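PDB 3EJK: dTDP Sugar Isomerase from Desulfovibrio desulfuricans subsp. desulfuricans str. G20, which probably catalyses the epimerisation at C3' and C5' that turns dTDP-4-dehydro-6-deoxy-glucose into dTDP-4-dehydro-rhamnose. Local coordinates for residues 53-58 with 135-140; 75-80 with 115-120; 71-76 with 146-151; 63-68 with 152-157. One frame throughout, in Å; residues are numbered along the deposited sequence.

Contact 1 of 4, residues 53-58 with 135-140; sequences GEIYFS and LVANCT
Strands 54-58 and 135-140 run antiparallel, their axes 4.6 Å apart at the closest, and a classic beta bulge ends the pairing where Gly53 N, in the carbonyl plane, and Glu54 N, well above it, both bond to Thr140 O. Tyr56 and Asn138 form a hydrogen-bonded pair whose side chains lie side by side and point the same way. The Tyr56 phenol is set by a chi1 of 72°, which places CG between the backbone N and the carbonyl carbon; Asn138 CB then sits over one ring face, 4.1 Å from the centroid. Asn138 ND2 gives a nearly straight bond of 3.0 Å to Tyr56 OH, in its own amide plane. An amide suits this place because it has two ends to use: ND2 also bonds to Gln76 OE1, and OD1 accepts from Leu77 N. On the face carrying Ile55 and Cys139, Phe57 meets the small Ala137 with its ring edge, CD1 3.7 Å from Ala137 CB. Water 1 joins Glu54 OE1, which also accepts from His144 N, to Thr140 OG1, itself hydrogen-bonded to Ile142 O. Strand 76-82 flanks 134-140 on its other side, while Glu54 to Phe57 pair with a strand of the second subunit, continuing the sheet across the interface.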
loop_
_atom_site.group_PDB
_atom_site.type_symbol
_atom_site.label_atom_id
_atom_site.label_comp_id
_atom_site.label_asym_id
_atom_site.label_seq_id
_atom_site.Cartn_x
_atom_site.Cartn_y
_atom_site.Cartn_z
ATOM N N GLY A 53 -11.514 5.616 -5.040
ATOM C CA GLY A 53 -12.332 5.827 -3.855
ATOM C C GLY A 53 -11.458 5.940 -2.625
ATOM O O GLY A 53 -11.491 6.941 -1.890
ATOM N N GLU A 54 -10.650 4.909 -2.426
ATOM C CA GLU A 54 -9.781 4.862 -1.252
ATOM C C GLU A 54 -8.643 3.860 -1.385
ATOM O O GLU A 54 -8.722 2.891 -2.126
ATOM C CB GLU A 54 -10.644 4.536 -0.002
ATOM C CG GLU A 54 -9.872 4.358 1.311
ATOM C CD GLU A 54 -10.747 4.219 2.541
ATOM O OE1 GLU A 54 -11.991 4.091 2.376
ATOM O OE2 GLU A 54 -10.190 4.252 3.684
ATOM N N ILE A 55 -7.561 4.156 -0.694
ATOM C CA ILE A 55 -6.460 3.200 -0.541
ATOM C C ILE A 55 -6.190 3.059 0.950
ATOM O O ILE A 55 -5.972 4.054 1.661
ATOM C CB ILE A 55 -5.153 3.589 -1.272
ATOM C CG1 ILE A 55 -4.031 2.589 -0.907
ATOM C CG2 ILE A 55 -4.708 4.972 -0.917
ATOM C CD1 ILE A 55 -4.201 1.172 -1.501
ATOM N N TYR A 56 -6.310 1.817 1.421
ATOM C CA TYR A 56 -5.988 1.450 2.804
ATOM C C TYR A 56 -5.298 0.087 2.837
ATOM O O TYR A 56 -5.275 -0.650 1.857
ATOM C CB TYR A 56 -7.229 1.399 3.714
ATOM C CG TYR A 56 -8.154 0.225 3.479
ATOM C CD1 TYR A 56 -9.160 0.289 2.525
ATOM C CD2 TYR A 56 -8.019 -0.961 4.212
ATOM C CE1 TYR A 56 -10.016 -0.794 2.310
ATOM C CE2 TYR A 56 -8.859 -2.047 3.987
ATOM C CZ TYR A 56 -9.847 -1.956 3.033
ATOM O OH TYR A 56 -10.682 -3.016 2.807
ATOM N N PHE A 57 -4.786 -0.214 4.013
ATOM C CA PHE A 57 -4.114 -1.477 4.297
ATOM C C PHE A 57 -4.747 -2.202 5.459
ATOM O O PHE A 57 -5.379 -1.612 6.348
ATOM C CB PHE A 57 -2.645 -1.253 4.630
ATOM C CG PHE A 57 -1.978 -0.319 3.705
ATOM C CD1 PHE A 57 -1.705 -0.704 2.409
ATOM C CD2 PHE A 57 -1.651 0.962 4.113
ATOM C CE1 PHE A 57 -1.099 0.170 1.532
ATOM C CE2 PHE A 57 -1.026 1.852 3.236
ATOM C CZ PHE A 57 -0.752 1.452 1.942
ATOM N N SER A 58 -4.552 -3.507 5.402
ATOM C CA SER A 58 -5.032 -4.402 6.420
ATOM C C SER A 58 -3.921 -5.351 6.804
ATOM O O SER A 58 -3.423 -6.123 5.984
ATOM C CB SER A 58 -6.247 -5.186 5.913
ATOM O OG SER A 58 -6.768 -6.047 6.899
ATOM N N LEU A 135 0.478 -7.982 4.814
ATOM C CA LEU A 135 -0.058 -6.628 4.625
ATOM C C LEU A 135 -0.820 -6.635 3.322
ATOM O O LEU A 135 -0.253 -6.798 2.249
ATOM C CB LEU A 135 1.025 -5.547 4.562
ATOM C CG LEU A 135 0.385 -4.149 4.584
ATOM C CD1 LEU A 135 -0.068 -3.800 6.037
ATOM C CD2 LEU A 135 1.311 -3.105 4.043
ATOM N N VAL A 136 -2.124 -6.495 3.451
ATOM C CA VAL A 136 -3.019 -6.473 2.317
ATOM C C VAL A 136 -3.304 -5.015 1.996
ATOM O O VAL A 136 -3.624 -4.232 2.882
ATOM C CB VAL A 136 -4.364 -7.193 2.665
ATOM C CG1 VAL A 136 -5.265 -7.252 1.471
ATOM C CG2 VAL A 136 -4.107 -8.601 3.223
ATOM N N ALA A 137 -3.151 -4.659 0.728
ATOM C CA ALA A 137 -3.486 -3.326 0.263
ATOM C C ALA A 137 -4.759 -3.430 -0.542
ATOM O O ALA A 137 -4.973 -4.376 -1.294
ATOM C CB ALA A 137 -2.354 -2.722 -0.576
ATOM N N ASN A 138 -5.621 -2.445 -0.365
ATOM C CA ASN A 138 -6.883 -2.415 -1.093
ATOM C C ASN A 138 -7.146 -1.036 -1.664
ATOM O O ASN A 138 -7.124 -0.052 -0.950
ATOM C CB ASN A 138 -8.036 -2.831 -0.171
ATOM C CG ASN A 138 -9.318 -3.103 -0.925
ATOM O OD1 ASN A 138 -9.336 -3.087 -2.149
ATOM N ND2 ASN A 138 -10.405 -3.353 -0.193
ATOM N N CYS A 139 -7.335 -0.979 -2.968
ATOM C CA CYS A 139 -7.675 0.258 -3.631
ATOM C C CYS A 139 -9.113 0.084 -4.112
ATOM O O CYS A 139 -9.385 -0.646 -5.074
ATOM C CB CYS A 139 -6.746 0.542 -4.808
ATOM S SG CYS A 139 -7.031 2.169 -5.583
ATOM N N THR A 140 -10.019 0.760 -3.419
ATOM C CA THR A 140 -11.437 0.638 -3.697
ATOM C C THR A 140 -11.917 1.807 -4.539
ATOM O O THR A 140 -11.307 2.889 -4.581
ATOM C CB THR A 140 -12.225 0.548 -2.405
ATOM O OG1 THR A 140 -12.126 1.795 -1.733
ATOM C CG2 THR A 140 -11.662 -0.533 -1.539
HETATM O O HOH W 1 -12.608 1.647 1.308
#

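Contact 2 of 4, residues 75-80 with 115-120; sequences TQLFAV and LLRIPP
Gln76 faces Ile118 and Phe78 faces Leu116 as antiparallel hydrogen-bonded pairs, each closed by two backbone bonds. On the side of these four residues, the Ile118 CD1 methyl lies over one face of the Phe78 ring, 4.2 Å from the centroid and 13° off its normal. It reaches there because CG1 stands anti to the carbonyl carbon and the chain then extends (chi2 174°). The beta-branched Ile118 also sets CB against Gln76 CB at 3.8 Å, so one residue covers both neighbours. On the other side of the sheet, Leu77 CD2 packs on Arg117 CB at 3.7 Å and on Leu115 CD2; the aliphatic base of the arginine serves as an apolar surface while its NH1 goes on to Gly22 O. At the strand end Thr75 CG2 rests against Arg117 CG, and Thr75 OG1 lies 3.4 Å from Pro120 CD.

Further out, water 2 accepts from Gln76 NE2 and can donate to Ile118 O. Strand 134-140 holds the far end of Gln76 through Asn138, and the Phe78 ring meets that of Phe126 at about a right angle. Strands 24-31 and 134-140 flank the pair, which is thus an inner part of the antiparallel, jelly-roll-like sheet expected of a cupin.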
loop_
_atom_site.group_PDB
_atom_site.type_symbol
_atom_site.label_atom_id
_atom_site.label_comp_id
_atom_site.label_asym_id
_atom_site.label_seq_id
_atom_site.Cartn_x
_atom_site.Cartn_y
_atom_site.Cartn_z
ATOM N N THR A 75 -16.280 -2.313 -5.312
ATOM C CA THR A 75 -15.365 -3.323 -5.850
ATOM C C THR A 75 -14.025 -3.214 -5.128
ATOM O O THR A 75 -13.526 -2.114 -4.889
ATOM C CB THR A 75 -15.117 -3.118 -7.356
ATOM O OG1 THR A 75 -16.336 -3.312 -8.048
ATOM C CG2 THR A 75 -14.055 -4.074 -7.912
ATOM N N GLN A 76 -13.443 -4.371 -4.823
ATOM C CA GLN A 76 -12.148 -4.439 -4.143
ATOM C C GLN A 76 -11.053 -4.767 -5.146
ATOM O O GLN A 76 -11.274 -5.487 -6.127
ATOM C CB GLN A 76 -12.126 -5.537 -3.062
ATOM C CG GLN A 76 -13.405 -5.718 -2.248
ATOM C CD GLN A 76 -13.930 -4.449 -1.608
ATOM O OE1 GLN A 76 -13.171 -3.646 -1.053
ATOM N NE2 GLN A 76 -15.260 -4.295 -1.620
ATOM N N LEU A 77 -9.886 -4.172 -4.900
ATOM C CA LEU A 77 -8.650 -4.453 -5.662
ATOM C C LEU A 77 -7.526 -4.673 -4.646
ATOM O O LEU A 77 -6.930 -3.733 -4.119
ATOM C CB LEU A 77 -8.282 -3.362 -6.670
ATOM C CG LEU A 77 -9.215 -3.208 -7.871
ATOM C CD1 LEU A 77 -8.792 -2.006 -8.707
ATOM C CD2 LEU A 77 -9.228 -4.458 -8.691
ATOM N N PHE A 78 -7.303 -5.954 -4.374
ATOM C CA PHE A 78 -6.322 -6.443 -3.402
ATOM C C PHE A 78 -4.958 -6.695 -4.005
ATOM O O PHE A 78 -4.821 -7.313 -5.062
ATOM C CB PHE A 78 -6.739 -7.811 -2.829
ATOM C CG PHE A 78 -7.740 -7.768 -1.702
ATOM C CD1 PHE A 78 -8.497 -6.660 -1.435
ATOM C CD2 PHE A 78 -7.963 -8.926 -0.951
ATOM C CE1 PHE A 78 -9.427 -6.660 -0.395
ATOM C CE2 PHE A 78 -8.914 -8.943 0.079
ATOM C CZ PHE A 78 -9.647 -7.796 0.343
ATOM N N ALA A 79 -3.955 -6.244 -3.265
ATOM C CA ALA A 79 -2.553 -6.610 -3.530
ATOM C C ALA A 79 -1.930 -6.922 -2.182
ATOM O O ALA A 79 -2.346 -6.379 -1.174
ATOM C CB ALA A 79 -1.768 -5.541 -4.293
ATOM N N VAL A 80 -0.981 -7.854 -2.176
ATOM C CA VAL A 80 -0.332 -8.300 -0.933
ATOM C C VAL A 80 1.195 -8.144 -1.051
ATOM O O VAL A 80 1.913 -9.085 -1.401
ATOM C CB VAL A 80 -0.717 -9.755 -0.600
ATOM C CG1 VAL A 80 0.003 -10.225 0.653
ATOM C CG2 VAL A 80 -2.278 -9.882 -0.413
ATOM N N LEU A 115 -2.980 -8.884 -8.656
ATOM C CA LEU A 115 -4.079 -8.003 -8.274
ATOM C C LEU A 115 -5.375 -8.811 -8.414
ATOM O O LEU A 115 -5.656 -9.386 -9.458
ATOM C CB LEU A 115 -4.138 -6.755 -9.151
ATOM C CG LEU A 115 -5.062 -5.640 -8.631
ATOM C CD1 LEU A 115 -4.408 -4.982 -7.475
ATOM C CD2 LEU A 115 -5.353 -4.592 -9.724
ATOM N N LEU A 116 -6.114 -8.869 -7.321
ATOM C CA LEU A 116 -7.390 -9.597 -7.240
ATOM C C LEU A 116 -8.550 -8.610 -7.201
ATOM O O LEU A 116 -8.647 -7.777 -6.321
ATOM C CB LEU A 116 -7.426 -10.453 -5.972
ATOM C CG LEU A 116 -8.759 -11.099 -5.594
ATOM C CD1 LEU A 116 -9.146 -12.064 -6.724
ATOM C CD2 LEU A 116 -8.710 -11.790 -4.213
ATOM N N ARG A 117 -9.411 -8.722 -8.201
ATOM C CA ARG A 117 -10.617 -7.911 -8.297
ATOM C C ARG A 117 -11.769 -8.684 -7.681
ATOM O O ARG A 117 -12.030 -9.824 -8.061
ATOM C CB ARG A 117 -10.924 -7.595 -9.773
ATOM C CG ARG A 117 -12.200 -6.816 -9.962
ATOM C CD ARG A 117 -12.575 -6.715 -11.438
ATOM N NE ARG A 117 -13.684 -5.789 -11.587
ATOM C CZ ARG A 117 -14.952 -6.145 -11.759
ATOM N NH1 ARG A 117 -15.285 -7.420 -11.862
ATOM N NH2 ARG A 117 -15.882 -5.205 -11.863
ATOM N N ILE A 118 -12.432 -8.075 -6.697
ATOM C CA ILE A 118 -13.584 -8.721 -6.046
ATOM C C ILE A 118 -14.812 -7.879 -6.370
ATOM O O ILE A 118 -14.924 -6.737 -5.919
ATOM C CB ILE A 118 -13.422 -8.825 -4.520
ATOM C CG1 ILE A 118 -12.155 -9.603 -4.168
ATOM C CG2 ILE A 118 -14.681 -9.534 -3.874
ATOM C CD1 ILE A 118 -11.845 -9.616 -2.673
ATOM N N PRO A 119 -15.757 -8.428 -7.149
ATOM C CA PRO A 119 -16.855 -7.525 -7.494
ATOM C C PRO A 119 -17.880 -7.351 -6.375
ATOM O O PRO A 119 -17.827 -8.058 -5.371
ATOM C CB PRO A 119 -17.487 -8.180 -8.734
ATOM C CG PRO A 119 -16.998 -9.570 -8.768
ATOM C CD PRO A 119 -15.851 -9.734 -7.824
ATOM N N PRO A 120 -18.770 -6.365 -6.504
ATOM C CA PRO A 120 -19.748 -6.267 -5.430
ATOM C C PRO A 120 -20.656 -7.471 -5.276
ATOM O O PRO A 120 -20.868 -8.268 -6.202
ATOM C CB PRO A 120 -20.585 -5.027 -5.795
ATOM C CG PRO A 120 -20.268 -4.684 -7.166
ATOM C CD PRO A 120 -18.997 -5.383 -7.575
HETATM O O HOH W 2 -16.612 -6.093 -3.475
#

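Contact 3 of 4, residues 71-76 with 146-151; sequences HSLMTQ and QGESER
Glu148 reaches across to the loop that follows His71 with its whole side chain, and its carboxylate collects three N-H groups there. From CB, CG is placed anti to the backbone N (chi1 -175°), and the chain then bends at chi2, -88°, which swings CD beside the His71 ring, near its plane at the edge. OE1 accepts a hydrogen bond from His71 ND1, 2.7 Å and 171°, in the imidazole plane and on the syn side of the oxygen; the Met74 CE methyl lies 3.5 Å from the same OE1. OE2 accepts two backbone donors: Leu73 N at 2.8 Å on its anti lone pair, and Met74 N at 2.9 Å from the syn side, out of the carboxylate plane. A glutamate suits this place, being long enough to span the gap and having two oxygens to divide between ring and loop. The connection lies where strand 65-71 of the cupin barrel ends and strand 149-151 begins, with His71 and Ser149 a non-hydrogen-bonded antiparallel pair. Ser149 CB covers one face of the imidazole, 3.6 Å from its centroid, and selenium of Met74, a selenomethionine, covers the opposite face, so the ring is clamped on both sides. His71 NE2 is hydrogen-bonded to a bound citrate, probably from the crystallisation liquor. The main chain adds Ser72 N to Glu148 O, 3.0 Å and nearly linear.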
loop_
_atom_site.group_PDB
_atom_site.type_symbol
_atom_site.label_atom_id
_atom_site.label_comp_id
_atom_site.label_asym_id
_atom_site.label_seq_id
_atom_site.Cartn_x
_atom_site.Cartn_y
_atom_site.Cartn_z
ATOM N N HIS A 71 -19.810 -6.193 0.108
ATOM C CA HIS A 71 -20.210 -4.800 -0.190
ATOM C C HIS A 71 -21.302 -4.788 -1.242
ATOM O O HIS A 71 -21.285 -5.599 -2.174
ATOM C CB HIS A 71 -19.029 -3.956 -0.680
ATOM C CG HIS A 71 -18.042 -3.630 0.387
ATOM N ND1 HIS A 71 -17.991 -2.394 0.997
ATOM C CD2 HIS A 71 -17.086 -4.385 0.973
ATOM C CE1 HIS A 71 -17.035 -2.405 1.910
ATOM N NE2 HIS A 71 -16.457 -3.595 1.898
ATOM N N SER A 72 -22.240 -3.861 -1.072
ATOM C CA SER A 72 -23.372 -3.688 -1.998
ATOM C C SER A 72 -23.014 -3.107 -3.357
ATOM O O SER A 72 -23.593 -3.504 -4.372
ATOM C CB SER A 72 -24.457 -2.788 -1.415
ATOM O OG SER A 72 -24.906 -3.305 -0.204
ATOM N N LEU A 73 -22.100 -2.147 -3.373
ATOM C CA LEU A 73 -21.717 -1.498 -4.631
ATOM C C LEU A 73 -20.244 -1.524 -4.928
ATOM O O LEU A 73 -19.836 -1.522 -6.083
ATOM C CB LEU A 73 -22.066 -0.020 -4.607
ATOM C CG LEU A 73 -23.477 0.495 -4.762
ATOM C CD1 LEU A 73 -24.319 0.148 -3.555
ATOM C CD2 LEU A 73 -23.339 2.026 -4.972
HETATM N N MSE A 74 -19.461 -1.489 -3.856
HETATM C CA MSE A 74 -18.012 -1.385 -3.939
HETATM C C MSE A 74 -17.313 -2.606 -4.520
HETATM O O MSE A 74 -17.691 -3.752 -4.255
HETATM C CB MSE A 74 -17.434 -1.104 -2.540
HETATM C CG MSE A 74 -15.982 -0.753 -2.535
HETATM SE SE MSE A 74 -15.222 -0.711 -0.728
HETATM C CE MSE A 74 -16.325 0.654 0.046
ATOM N N THR A 75 -16.280 -2.313 -5.312
ATOM C CA THR A 75 -15.365 -3.323 -5.850
ATOM C C THR A 75 -14.025 -3.214 -5.128
ATOM O O THR A 75 -13.526 -2.114 -4.889
ATOM C CB THR A 75 -15.117 -3.118 -7.356
ATOM O OG1 THR A 75 -16.336 -3.312 -8.048
ATOM C CG2 THR A 75 -14.055 -4.074 -7.912
ATOM N N GLN A 76 -13.443 -4.371 -4.823
ATOM C CA GLN A 76 -12.148 -4.439 -4.143
ATOM C C GLN A 76 -11.053 -4.767 -5.146
ATOM O O GLN A 76 -11.274 -5.487 -6.127
ATOM C CB GLN A 76 -12.126 -5.537 -3.062
ATOM C CG GLN A 76 -13.405 -5.718 -2.248
ATOM C CD GLN A 76 -13.930 -4.449 -1.608
ATOM O OE1 GLN A 76 -13.171 -3.646 -1.053
ATOM N NE2 GLN A 76 -15.260 -4.295 -1.620
ATOM N N GLN A 146 -20.732 3.850 6.108
ATOM C CA GLN A 146 -21.653 3.082 6.955
ATOM C C GLN A 146 -22.853 2.599 6.181
ATOM O O GLN A 146 -23.484 3.337 5.419
ATOM C CB GLN A 146 -22.155 3.904 8.155
ATOM N N GLY A 147 -23.158 1.336 6.400
ATOM C CA GLY A 147 -24.322 0.705 5.813
ATOM C C GLY A 147 -24.156 0.121 4.428
ATOM O O GLY A 147 -25.042 -0.564 3.938
ATOM N N GLU A 148 -23.032 0.395 3.792
ATOM C CA GLU A 148 -22.832 -0.094 2.417
ATOM C C GLU A 148 -22.225 -1.506 2.404
ATOM O O GLU A 148 -22.216 -2.205 1.388
ATOM C CB GLU A 148 -21.977 0.901 1.611
ATOM C CG GLU A 148 -21.793 0.555 0.122
ATOM C CD GLU A 148 -20.611 -0.351 -0.153
ATOM O OE1 GLU A 148 -19.646 -0.352 0.659
ATOM O OE2 GLU A 148 -20.627 -1.014 -1.213
ATOM N N SER A 149 -21.722 -1.918 3.553
ATOM C CA SER A 149 -21.118 -3.245 3.669
ATOM C C SER A 149 -21.812 -4.069 4.712
ATOM O O SER A 149 -22.520 -3.570 5.573
ATOM C CB SER A 149 -19.632 -3.200 3.990
ATOM O OG SER A 149 -19.410 -2.810 5.329
ATOM N N GLU A 150 -21.547 -5.357 4.609
ATOM C CA GLU A 150 -22.156 -6.358 5.468
ATOM C C GLU A 150 -21.108 -7.353 5.934
ATOM O O GLU A 150 -20.158 -7.640 5.222
ATOM C CB GLU A 150 -23.249 -7.088 4.658
ATOM C CG GLU A 150 -23.926 -8.210 5.350
ATOM C CD GLU A 150 -24.971 -8.898 4.473
ATOM O OE1 GLU A 150 -25.027 -8.589 3.267
ATOM O OE2 GLU A 150 -25.734 -9.744 4.991
ATOM N N ARG A 151 -21.293 -7.862 7.134
ATOM C CA ARG A 151 -20.411 -8.891 7.666
ATOM C C ARG A 151 -21.185 -10.092 8.149
ATOM O O ARG A 151 -22.396 -10.045 8.398
ATOM C CB ARG A 151 -19.547 -8.373 8.825
ATOM C CG ARG A 151 -20.342 -7.858 10.030
ATOM C CD ARG A 151 -19.457 -7.479 11.218
#

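Contact 4 of 4, residues 63-68 with 152-157; sequences RRVKAW and APQDAP
Trp68 turns its indole edge toward the 153-156 turn, and the backbone of that turn lies along it. With CG anti to the carbonyl carbon (chi1 -65°), the pyrrole side meets the chain: CD1 is 3.2 Å from Pro153 O, which lies at the edge in the ring plane, while NE1 makes a weak bond of 3.2 Å to Gln154 O, bent to 127°. Water 3 accepts from the same NE1 and can donate to Ala156 O, so this buried polar atom has more than one poor bond. Ala67, joined to Trp68 by a cis peptide bond, lays its small methyl over one face of the indole and 4.1 Å from Gln154 CB. The extended Gln154 chain crosses Val65 obliquely, bringing OE1 3.7 Å from Val65 CB. The small Ala152 CB packs on Trp68 CB beside two backbone bonds, Trp68 N to Ala152 O and Ala152 N to Trp68 O. Outside, Trp163 meets the Trp68 ring at about 45°. The arrangement is a type I beta turn, Pro153 to Ala156, closed by Ala156 N to Pro153 O and packed beside strand 65-71, continuing from the outermost strand 149-151 of the five-stranded sheet of the cupin fold.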
loop_
_atom_site.group_PDB
_atom_site.type_symbol
_atom_site.label_atom_id
_atom_site.label_comp_id
_atom_site.label_asym_id
_atom_site.label_seq_id
_atom_site.Cartn_x
_atom_site.Cartn_y
_atom_site.Cartn_z
ATOM N N ARG A 63 -1.629 -16.748 10.630
ATOM C CA ARG A 63 -2.663 -17.764 10.898
ATOM C C ARG A 63 -3.965 -17.155 11.334
ATOM O O ARG A 63 -4.884 -17.874 11.673
ATOM C CB ARG A 63 -2.231 -18.814 11.926
ATOM C CG ARG A 63 -0.879 -19.446 11.680
ATOM C CD ARG A 63 -0.756 -20.102 10.353
ATOM N NE ARG A 63 0.611 -20.577 10.166
ATOM C CZ ARG A 63 1.010 -21.835 10.313
ATOM N NH1 ARG A 63 0.143 -22.786 10.604
ATOM N NH2 ARG A 63 2.281 -22.145 10.121
ATOM N N ARG A 64 -4.018 -15.831 11.318
ATOM C CA ARG A 64 -5.234 -15.082 11.635
ATOM C C ARG A 64 -6.148 -14.935 10.407
ATOM O O ARG A 64 -5.713 -14.798 9.248
ATOM C CB ARG A 64 -4.901 -13.718 12.246
ATOM C CG ARG A 64 -4.129 -13.814 13.577
ATOM C CD ARG A 64 -4.828 -14.641 14.607
ATOM N NE ARG A 64 -6.141 -14.095 14.938
ATOM C CZ ARG A 64 -6.360 -13.212 15.897
ATOM N NH1 ARG A 64 -5.359 -12.781 16.627
ATOM N NH2 ARG A 64 -7.583 -12.767 16.127
ATOM N N VAL A 65 -7.433 -14.976 10.704
ATOM C CA VAL A 65 -8.503 -14.907 9.690
ATOM C C VAL A 65 -9.361 -13.651 9.783
ATOM O O VAL A 65 -9.756 -13.228 10.870
ATOM C CB VAL A 65 -9.449 -16.107 9.865
ATOM C CG1 VAL A 65 -10.626 -16.047 8.882
ATOM C CG2 VAL A 65 -8.675 -17.429 9.737
ATOM N N LYS A 66 -9.628 -13.059 8.629
ATOM C CA LYS A 66 -10.566 -11.936 8.527
ATOM C C LYS A 66 -11.657 -12.304 7.539
ATOM O O LYS A 66 -11.482 -12.239 6.321
ATOM C CB LYS A 66 -9.883 -10.638 8.104
ATOM C CG LYS A 66 -8.892 -10.104 9.131
ATOM C CD LYS A 66 -8.378 -8.726 8.728
ATOM C CE LYS A 66 -7.518 -8.111 9.831
ATOM N NZ LYS A 66 -7.300 -6.644 9.639
ATOM N N ALA A 67 -12.779 -12.731 8.088
ATOM C CA ALA A 67 -13.913 -13.203 7.265
ATOM C C ALA A 67 -15.217 -13.042 8.047
ATOM O O ALA A 67 -15.193 -13.116 9.270
ATOM C CB ALA A 67 -13.700 -14.662 6.901
ATOM N N TRP A 68 -16.363 -12.801 7.413
ATOM C CA TRP A 68 -16.559 -12.632 5.988
ATOM C C TRP A 68 -17.117 -11.249 5.770
ATOM O O TRP A 68 -17.788 -10.696 6.637
ATOM C CB TRP A 68 -17.612 -13.601 5.463
ATOM C CG TRP A 68 -17.250 -15.044 5.540
ATOM C CD1 TRP A 68 -17.549 -15.910 6.538
ATOM C CD2 TRP A 68 -16.525 -15.787 4.562
ATOM N NE1 TRP A 68 -17.046 -17.156 6.253
ATOM C CE2 TRP A 68 -16.406 -17.104 5.044
ATOM C CE3 TRP A 68 -15.941 -15.461 3.333
ATOM C CZ2 TRP A 68 -15.766 -18.095 4.330
ATOM C CZ3 TRP A 68 -15.311 -16.441 2.627
ATOM C CH2 TRP A 68 -15.229 -17.749 3.118
ATOM N N ALA A 152 -20.410 -11.152 8.288
ATOM C CA ALA A 152 -20.855 -12.453 8.812
ATOM C C ALA A 152 -19.739 -13.088 9.643
ATOM O O ALA A 152 -18.564 -12.898 9.344
ATOM C CB ALA A 152 -21.264 -13.396 7.676
ATOM N N PRO A 153 -20.097 -13.824 10.697
ATOM C CA PRO A 153 -19.055 -14.525 11.478
ATOM C C PRO A 153 -18.212 -15.400 10.556
ATOM O O PRO A 153 -18.700 -15.884 9.544
ATOM C CB PRO A 153 -19.847 -15.389 12.451
ATOM C CG PRO A 153 -21.211 -14.722 12.556
ATOM C CD PRO A 153 -21.455 -14.062 11.215
ATOM N N GLN A 154 -16.953 -15.584 10.914
ATOM C CA GLN A 154 -16.027 -16.317 10.052
ATOM C C GLN A 154 -16.419 -17.772 9.860
ATOM O O GLN A 154 -15.887 -18.426 8.978
ATOM C CB GLN A 154 -14.586 -16.239 10.539
ATOM C CG GLN A 154 -14.283 -17.041 11.761
ATOM C CD GLN A 154 -12.788 -17.023 12.054
ATOM O OE1 GLN A 154 -12.225 -15.968 12.289
ATOM N NE2 GLN A 154 -12.151 -18.196 12.035
ATOM N N ASP A 155 -17.332 -18.247 10.693
ATOM C CA ASP A 155 -17.838 -19.645 10.615
ATOM C C ASP A 155 -19.291 -19.720 10.173
ATOM O O ASP A 155 -19.966 -20.750 10.329
ATOM C CB ASP A 155 -17.619 -20.436 11.912
ATOM C CG ASP A 155 -18.288 -19.806 13.119
ATOM O OD1 ASP A 155 -18.977 -18.767 12.985
ATOM O OD2 ASP A 155 -18.091 -20.350 14.210
ATOM N N ALA A 156 -19.763 -18.629 9.597
ATOM C CA ALA A 156 -21.153 -18.568 9.114
ATOM C C ALA A 156 -21.500 -19.826 8.318
ATOM O O ALA A 156 -20.879 -20.123 7.299
ATOM C CB ALA A 156 -21.402 -17.304 8.288
ATOM N N PRO A 157 -22.505 -20.582 8.771
ATOM C CA PRO A 157 -22.734 -21.833 8.065
ATOM C C PRO A 157 -23.317 -21.718 6.670
ATOM O O PRO A 157 -23.346 -22.700 5.951
ATOM C CB PRO A 157 -23.691 -22.605 8.985
ATOM C CG PRO A 157 -24.264 -21.608 9.882
ATOM C CD PRO A 157 -23.259 -20.507 10.026
HETATM O O HOH W 3 -18.184 -19.836 6.948
#

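Contacts 1 and 2 share one sheet, in which strands 134-140 and 76-82 are neighbours; the centres of the two contacts are about 9 Å apart, and Ala137 N lies 2.7 Å from Ala79 O. Contact 3 begins on the same stretch as contact 2, sharing Thr75 and Gln76, and Pro120 packs on its loop, with Pro120 CG 3.4 Å from Leu73 O. Contacts 3 and 4 belong to the other sheet, through strands 65-71 and 149-151, their centres about 16 Å apart. A bound citrate, probably from the crystallisation liquor, is hydrogen-bonded to Tyr56 and Ser58 of contact 1, His71 of contact 3 and Lys66 of contact 4, and may mark a pocket, possibly the substrate site.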